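Local coordinates for putative uncharacterized protein (Pseudomonas putida, PDB 4J25) that probably hydroxylates prolyl residues of a protein substrate, elongation factor Tu being the likely target, as an iron- and 2-oxoglutarate-dependent prolyl-4-hydroxylase, at residues W44-H49 against A192-V197; R156-V161 against V197-E202; L176-A181 against G201-E206. All coordinates share one frame; numbering follows the deposited sequence.

How the contacts relate
Strand 195-199 ties contacts 1 and 2 together: strand 44-47 pairs along one of its edges and strand 156-163 along the other, with V197 common to both, all within the larger antiparallel sheet of the double-stranded beta helix. Contact 3 belongs to the smaller sheet, where strand 176-179 meets the metal-binding strand 205-207. Contact 2 is the buried one, with serine hydroxyls and the F198 ring beside the metal site, whereas contacts 1 and 3 are partly exposed. Contact 1 is mostly backbone pairing at the sheet edge; contact 3 spans from a water-bridged R177-E206 pair to the manganese ligand H205, whose ring packs against F198 of contact 2.

Contact 1: residues W44-H49 against A192-V197; sequences WSQQAH and AGCLVV
S45 and V197 are joined through two backbone hydrogen bonds, and Q47 and L195 through two more, making a regular antiparallel ladder at the edge of the larger sheet of the jellyroll. S45 N donates to V197 O at 2.7 Å, and Q47 N to L195 O at 2.8 Å, each in the plane of the accepting carbonyl. The return bonds, from V197 N and L195 N, are straighter at the hydrogen. Between these pairs Q46 faces V196 as a non-hydrogen-bonded pair, and CA-H...O contacts fill in the ladder, among them Q46 CA to L195 O at 3.3 Å.

Beyond L195 the ladder gives way to a water bridge. H49 N donates to a water that in turn donates to A192 O. G193, whose positive phi (93°) suits a residue without a CB, comes within 4.5 Å of H49, CA to CA; a CB there would point at H49.

Side-chain packing between the segments is sparse. The extended Q46 chain, with CG anti to the backbone N (chi1 177°), runs alongside C194; its OE1 stands 3.7 Å from C194 SG, and its CG lies at a similar distance from that sulfur. On the face shared with S45, the bent side chain of Q47 turns back along its own strand. Q47 NE2 donates to S45 OG at 3.2 Å, with the hydroxyl in the amide plane, and S45 OG is also bonded to D38.

Helix 32-42 packs on that face through V35, D38 and L39, meeting S45, Q47 and V197. On the other face, Q46, C194 and V196 touch V188 of strand 185-188, while the W44 ring meets that of H186. Strand 156-163 borders strand 195-199 on its far edge.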
# COMPACT_ATOMS: atom_id res chain seq x y z
N TRP A 44 -1.26 -4.61 11.52
CA TRP A 44 -1.17 -4.78 10.07
C TRP A 44 -2.34 -5.57 9.53
O TRP A 44 -3.03 -6.25 10.28
CB TRP A 44 0.14 -5.46 9.67
CG TRP A 44 0.24 -6.89 10.10
CD1 TRP A 44 0.50 -7.37 11.36
CD2 TRP A 44 0.09 -8.05 9.26
NE1 TRP A 44 0.51 -8.73 11.36
CE2 TRP A 44 0.27 -9.18 10.08
CE3 TRP A 44 -0.18 -8.23 7.90
CZ2 TRP A 44 0.18 -10.48 9.59
CZ3 TRP A 44 -0.25 -9.54 7.40
CH2 TRP A 44 -0.07 -10.64 8.25
N SER A 45 -2.56 -5.49 8.21
CA SER A 45 -3.65 -6.21 7.59
C SER A 45 -3.25 -6.52 6.15
O SER A 45 -2.50 -5.78 5.51
CB SER A 45 -4.92 -5.36 7.60
OG SER A 45 -6.05 -6.11 7.20
N GLN A 46 -3.73 -7.66 5.66
CA GLN A 46 -3.53 -8.05 4.27
C GLN A 46 -4.85 -8.50 3.66
O GLN A 46 -5.58 -9.28 4.27
CB GLN A 46 -2.49 -9.15 4.19
CG GLN A 46 -2.24 -9.69 2.75
CD GLN A 46 -1.20 -10.80 2.70
OE1 GLN A 46 -1.14 -11.56 1.74
NE2 GLN A 46 -0.36 -10.88 3.71
N GLN A 47 -5.17 -7.99 2.47
CA GLN A 47 -6.44 -8.29 1.82
C GLN A 47 -6.20 -8.71 0.39
O GLN A 47 -5.64 -7.95 -0.39
CB GLN A 47 -7.33 -7.05 1.79
CG GLN A 47 -7.61 -6.47 3.15
CD GLN A 47 -8.44 -7.40 3.98
OE1 GLN A 47 -9.32 -8.09 3.46
NE2 GLN A 47 -8.16 -7.45 5.27
N ALA A 48 -6.62 -9.92 0.04
CA ALA A 48 -6.50 -10.38 -1.34
C ALA A 48 -7.67 -9.80 -2.13
O ALA A 48 -8.73 -9.54 -1.57
CB ALA A 48 -6.51 -11.91 -1.40
N HIS A 49 -7.46 -9.62 -3.43
CA HIS A 49 -8.52 -9.12 -4.30
C HIS A 49 -9.20 -7.87 -3.74
O HIS A 49 -10.43 -7.79 -3.67
CB HIS A 49 -9.54 -10.24 -4.53
CG HIS A 49 -8.91 -11.50 -5.04
ND1 HIS A 49 -8.12 -11.53 -6.16
CD2 HIS A 49 -8.95 -12.77 -4.56
CE1 HIS A 49 -7.70 -12.77 -6.37
NE2 HIS A 49 -8.19 -13.54 -5.41
N ALA A 192 -1.18 -9.62 -7.90
CA ALA A 192 -2.13 -8.60 -8.33
C ALA A 192 -3.35 -8.56 -7.42
O ALA A 192 -3.94 -9.59 -7.13
CB ALA A 192 -2.57 -8.86 -9.78
N GLY A 193 -3.73 -7.37 -6.99
CA GLY A 193 -4.94 -7.19 -6.20
C GLY A 193 -4.70 -7.23 -4.70
O GLY A 193 -5.62 -6.96 -3.91
N CYS A 194 -3.49 -7.60 -4.30
CA CYS A 194 -3.20 -7.75 -2.88
C CYS A 194 -2.86 -6.41 -2.24
O CYS A 194 -1.92 -5.73 -2.67
CB CYS A 194 -2.03 -8.71 -2.66
SG CYS A 194 -1.69 -8.97 -0.90
N LEU A 195 -3.62 -6.06 -1.21
CA LEU A 195 -3.35 -4.84 -0.44
C LEU A 195 -2.76 -5.20 0.93
O LEU A 195 -3.27 -6.07 1.63
CB LEU A 195 -4.64 -4.03 -0.26
CG LEU A 195 -4.49 -2.70 0.51
CD1 LEU A 195 -3.86 -1.65 -0.36
CD2 LEU A 195 -5.84 -2.20 1.04
N VAL A 196 -1.67 -4.53 1.30
CA VAL A 196 -1.08 -4.69 2.62
C VAL A 196 -1.12 -3.32 3.29
O VAL A 196 -0.70 -2.34 2.71
CB VAL A 196 0.38 -5.17 2.55
CG1 VAL A 196 0.99 -5.30 3.97
CG2 VAL A 196 0.45 -6.48 1.84
N VAL A 197 -1.63 -3.28 4.51
CA VAL A 197 -1.70 -2.04 5.29
C VAL A 197 -1.01 -2.28 6.63
O VAL A 197 -1.19 -3.33 7.26
CB VAL A 197 -3.16 -1.63 5.55
CG1 VAL A 197 -3.26 -0.26 6.17
CG2 VAL A 197 -3.96 -1.64 4.23
O HOH W 1 -4.94 -10.65 -4.54

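Contact 2: residues R156-V161 against V197-E202; sequences RMVSAV and VFLSGE. With OGA (N-oxalylglycine), chain J.
S159 and F198 form the hydrogen-bonded pair of an antiparallel bridge in the larger sheet of the double-stranded beta helix, close to the metal site. S159 N donates to F198 O at 2.7 Å, nearly along the C=O axis, and F198 N returns a bond to S159 O.

The S159 side chain links this pairing to the site. Its CB lies over one face of the F198 ring, 3.6 Å from the centroid and somewhat toward the rim, a CH-pi contact. With chi1 at -56°, OG sits beside the backbone N and receives a hydrogen bond from S200 OG at 2.8 Å. The same S159 hydroxyl is bonded to the carboxylate of the metal ligand D148, and the F198 ring meets the ring of H205, another metal ligand, edge-to-face. This contact therefore supplies second-shell partners to two of the three protein ligands.

S200 is also tied through its backbone: its N donates to M157 O from well above the carbonyl plane, and a water bridges that oxygen to G201 N. M157 and V158 both face F221 across the other edge, a classic beta bulge in strand 156-163.

On the opposite face of the sheet V158 packs against V197 and L199 with its two methyls. Its CG2 reaches L199 CD2 at 4.1 Å, and its CG1 presses tightly against V197 CG1 at 3.4 Å.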
# COMPACT_ATOMS: atom_id res chain seq x y z
N ARG A 156 3.53 10.41 8.53
CA ARG A 156 3.01 9.16 8.02
C ARG A 156 2.70 8.22 9.16
O ARG A 156 3.56 7.90 9.98
CB ARG A 156 3.99 8.55 7.01
CG ARG A 156 4.35 9.57 5.95
CD ARG A 156 5.18 9.03 4.84
NE ARG A 156 6.44 8.45 5.29
CZ ARG A 156 7.30 7.85 4.47
NH1 ARG A 156 7.05 7.77 3.16
NH2 ARG A 156 8.42 7.33 4.95
N MET A 157 1.44 7.82 9.23
CA MET A 157 0.93 7.03 10.34
C MET A 157 0.59 5.60 9.91
O MET A 157 0.71 4.68 10.70
CB MET A 157 -0.34 7.67 10.89
CG MET A 157 -0.14 9.05 11.48
SD MET A 157 1.12 9.05 12.78
CE MET A 157 0.31 8.07 14.03
N VAL A 158 0.12 5.42 8.69
CA VAL A 158 -0.29 4.11 8.22
C VAL A 158 0.17 3.95 6.78
O VAL A 158 -0.02 4.84 5.98
CB VAL A 158 -1.83 3.92 8.24
CG1 VAL A 158 -2.21 2.52 7.72
CG2 VAL A 158 -2.41 4.17 9.65
N SER A 159 0.77 2.81 6.47
CA SER A 159 1.32 2.53 5.16
C SER A 159 0.39 1.60 4.43
O SER A 159 -0.24 0.76 5.04
CB SER A 159 2.68 1.85 5.29
OG SER A 159 3.56 2.62 6.07
N ALA A 160 0.32 1.74 3.11
CA ALA A 160 -0.54 0.88 2.32
C ALA A 160 0.12 0.68 0.96
O ALA A 160 0.51 1.64 0.28
CB ALA A 160 -1.92 1.49 2.17
N VAL A 161 0.25 -0.58 0.58
CA VAL A 161 0.84 -0.96 -0.69
C VAL A 161 -0.14 -1.85 -1.43
O VAL A 161 -0.60 -2.85 -0.88
CB VAL A 161 2.12 -1.78 -0.50
CG1 VAL A 161 2.89 -1.87 -1.82
CG2 VAL A 161 2.97 -1.20 0.57
N VAL A 197 -1.63 -3.28 4.51
CA VAL A 197 -1.70 -2.04 5.29
C VAL A 197 -1.01 -2.28 6.63
O VAL A 197 -1.19 -3.33 7.26
CB VAL A 197 -3.16 -1.63 5.55
CG1 VAL A 197 -3.26 -0.26 6.17
CG2 VAL A 197 -3.96 -1.64 4.23
N PHE A 198 -0.20 -1.33 7.08
CA PHE A 198 0.42 -1.47 8.41
C PHE A 198 0.72 -0.13 9.09
O PHE A 198 0.75 0.95 8.44
CB PHE A 198 1.68 -2.34 8.36
CG PHE A 198 2.73 -1.86 7.38
CD1 PHE A 198 2.75 -2.34 6.08
CD2 PHE A 198 3.71 -0.97 7.78
CE1 PHE A 198 3.70 -1.92 5.18
CE2 PHE A 198 4.67 -0.54 6.90
CZ PHE A 198 4.66 -1.01 5.59
N LEU A 199 0.92 -0.20 10.40
CA LEU A 199 1.33 0.97 11.15
C LEU A 199 2.78 1.34 10.83
O LEU A 199 3.70 0.57 11.08
CB LEU A 199 1.13 0.71 12.65
CG LEU A 199 -0.33 0.47 13.04
CD1 LEU A 199 -0.48 0.12 14.53
CD2 LEU A 199 -1.22 1.67 12.70
N SER A 200 2.97 2.55 10.31
CA SER A 200 4.26 2.97 9.77
C SER A 200 5.38 3.04 10.80
O SER A 200 6.53 2.78 10.49
CB SER A 200 4.15 4.34 9.09
OG SER A 200 3.06 4.37 8.18
N GLY A 201 5.05 3.43 12.03
CA GLY A 201 6.05 3.59 13.06
C GLY A 201 6.42 2.28 13.73
O GLY A 201 7.33 2.24 14.56
N GLU A 202 5.73 1.20 13.37
CA GLU A 202 5.83 -0.05 14.12
C GLU A 202 6.40 -1.26 13.38
O GLU A 202 7.03 -2.12 13.99
CB GLU A 202 4.47 -0.45 14.67
CG GLU A 202 4.39 -1.93 15.04
CD GLU A 202 3.08 -2.30 15.71
OE1 GLU A 202 2.78 -3.51 15.79
OE2 GLU A 202 2.37 -1.37 16.17
C1 OGA J . 8.21 1.56 0.59
C2 OGA J . 8.12 0.07 0.71
C4 OGA J . 7.40 -2.12 -0.16
C5 OGA J . 6.72 -2.77 -1.32
O1 OGA J . 7.96 2.07 -0.55
O2 OGA J . 8.51 2.29 1.60
O2' OGA J . 8.57 -0.48 1.71
O3 OGA J . 6.11 -3.85 -1.15
N1 OGA J . 7.48 -0.71 -0.33
O4 OGA J . 6.76 -2.25 -2.47
O HOH W 2 2.54 4.57 12.78

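Contact 3: residues L176-A181 against G201-E206; sequences LRMFLA and GEVPHE. With MN (manganese (II) ion), chain I; OGA (N-oxalylglycine), chain J.
R177 and E206 lie side by side in an antiparallel hydrogen-bonded pair of the smaller jellyroll sheet, which carries the metal-binding strand of this 2-oxoglutarate oxygenase fold. The two chains point the same way, their guanidinium and carboxylate planes 45° apart. The charged ends stop short of a salt bridge; a water accepts from R177 NH1 and donates to E206 OE1, while R177 NE forms its salt bridge with D187.

The F179 side chain crosses that of E206 obliquely. With E206 CG between its backbone N and carbonyl carbon (chi1 67°), the chain runs on extended beside R177, and OE1 reaches the F179 ring edge, 3.6 Å from CZ; ring and carboxylate planes are 75° apart. P204 O also lies near that edge and accepts a hydrogen bond from F179 N at 3.0 Å.

On the other face of the sheet, M178 CB packs on V203 CG1 at 4.0 Å, and L180 CD2 approaches the same methyl obliquely. L176 CD1 nears the H205 ring at CD2, 3.7 Å away, and is equally close to C4 of N-oxalylglycine, which makes this methyl part of the ligand pocket wall.

The H205 ring is held at both nitrogens. ND1 donates to V203 O at 3.0 Å, almost straight and in the ring plane, which fixes the ring's rotation. H146, D148, a water and the O2 and O2' atoms of N-oxalylglycine complete the coordination of manganese, to which H205 NE2 binds at 2.1 Å.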
# COMPACT_ATOMS: atom_id res chain seq x y z
N LEU A 176 7.47 -8.77 -0.06
CA LEU A 176 7.61 -7.86 1.08
C LEU A 176 7.76 -8.75 2.32
O LEU A 176 6.94 -9.64 2.54
CB LEU A 176 6.37 -6.99 1.23
CG LEU A 176 6.32 -6.04 2.44
CD1 LEU A 176 7.31 -4.92 2.25
CD2 LEU A 176 4.91 -5.49 2.65
N ARG A 177 8.82 -8.54 3.09
CA ARG A 177 9.00 -9.26 4.36
C ARG A 177 8.80 -8.32 5.55
O ARG A 177 9.53 -7.35 5.69
CB ARG A 177 10.39 -9.89 4.42
CG ARG A 177 10.68 -10.60 5.74
CD ARG A 177 11.88 -11.51 5.64
NE ARG A 177 11.63 -12.66 4.79
CZ ARG A 177 12.58 -13.49 4.36
NH1 ARG A 177 13.85 -13.30 4.68
NH2 ARG A 177 12.25 -14.52 3.60
N MET A 178 7.81 -8.63 6.39
CA MET A 178 7.41 -7.80 7.51
C MET A 178 7.85 -8.44 8.81
O MET A 178 7.64 -9.63 9.03
CB MET A 178 5.89 -7.66 7.52
CG MET A 178 5.32 -7.17 6.20
SD MET A 178 3.55 -7.44 6.10
CE MET A 178 2.97 -6.14 7.16
N PHE A 179 8.46 -7.64 9.66
CA PHE A 179 8.95 -8.10 10.94
C PHE A 179 7.97 -7.70 12.01
O PHE A 179 7.83 -6.53 12.37
CB PHE A 179 10.36 -7.57 11.18
CG PHE A 179 11.32 -8.02 10.12
CD1 PHE A 179 11.94 -9.25 10.23
CD2 PHE A 179 11.53 -7.27 8.99
CE1 PHE A 179 12.79 -9.70 9.23
CE2 PHE A 179 12.39 -7.71 8.00
CZ PHE A 179 13.02 -8.93 8.12
N LEU A 180 7.26 -8.72 12.50
CA LEU A 180 6.14 -8.51 13.39
C LEU A 180 6.59 -8.74 14.80
O LEU A 180 7.78 -8.95 15.03
CB LEU A 180 5.00 -9.46 13.01
CG LEU A 180 4.67 -9.42 11.52
CD1 LEU A 180 3.57 -10.42 11.17
CD2 LEU A 180 4.30 -8.00 11.09
N ALA A 181 5.66 -8.66 15.74
CA ALA A 181 6.00 -8.79 17.15
C ALA A 181 6.48 -10.20 17.45
O ALA A 181 6.19 -11.12 16.69
CB ALA A 181 4.78 -8.47 18.00
N GLY A 201 5.05 3.43 12.03
CA GLY A 201 6.05 3.59 13.06
C GLY A 201 6.42 2.28 13.73
O GLY A 201 7.33 2.24 14.56
N GLU A 202 5.73 1.20 13.37
CA GLU A 202 5.83 -0.05 14.12
C GLU A 202 6.40 -1.26 13.38
O GLU A 202 7.03 -2.12 13.99
CB GLU A 202 4.47 -0.45 14.67
CG GLU A 202 4.39 -1.93 15.04
CD GLU A 202 3.08 -2.30 15.71
OE1 GLU A 202 2.78 -3.51 15.79
OE2 GLU A 202 2.37 -1.37 16.17
N VAL A 203 6.15 -1.36 12.07
CA VAL A 203 6.53 -2.59 11.37
C VAL A 203 7.72 -2.40 10.44
O VAL A 203 7.57 -1.86 9.34
CB VAL A 203 5.37 -3.14 10.56
CG1 VAL A 203 5.79 -4.43 9.85
CG2 VAL A 203 4.19 -3.39 11.45
N PRO A 204 8.90 -2.85 10.89
CA PRO A 204 10.04 -2.84 9.97
C PRO A 204 9.74 -3.78 8.83
O PRO A 204 9.03 -4.77 9.03
CB PRO A 204 11.19 -3.36 10.82
CG PRO A 204 10.74 -3.22 12.23
CD PRO A 204 9.27 -3.41 12.20
N HIS A 205 10.25 -3.49 7.64
CA HIS A 205 9.97 -4.34 6.49
C HIS A 205 11.03 -4.15 5.42
O HIS A 205 11.80 -3.20 5.47
CB HIS A 205 8.57 -4.08 5.92
CG HIS A 205 8.34 -2.66 5.51
ND1 HIS A 205 8.02 -1.67 6.42
CD2 HIS A 205 8.37 -2.05 4.30
CE1 HIS A 205 7.88 -0.52 5.79
NE2 HIS A 205 8.07 -0.72 4.50
N GLU A 206 11.09 -5.09 4.49
CA GLU A 206 12.05 -5.02 3.41
C GLU A 206 11.47 -5.69 2.19
O GLU A 206 10.44 -6.37 2.27
CB GLU A 206 13.36 -5.70 3.83
CG GLU A 206 13.22 -7.18 4.02
CD GLU A 206 14.47 -7.83 4.56
OE1 GLU A 206 14.45 -9.06 4.78
OE2 GLU A 206 15.47 -7.13 4.79
MN MN I . 8.49 0.93 3.28
C1 OGA J . 8.21 1.56 0.59
C2 OGA J . 8.12 0.07 0.71
C4 OGA J . 7.40 -2.12 -0.16
C5 OGA J . 6.72 -2.77 -1.32
O1 OGA J . 7.96 2.07 -0.55
O2 OGA J . 8.51 2.29 1.60
O2' OGA J . 8.57 -0.48 1.71
O3 OGA J . 6.11 -3.85 -1.15
N1 OGA J . 7.48 -0.71 -0.33
O4 OGA J . 6.76 -2.25 -2.47
O HOH W 3 15.47 -11.18 5.71
O HOH W 4 6.78 -5.07 14.34
O HOH W 5 6.30 0.91 2.75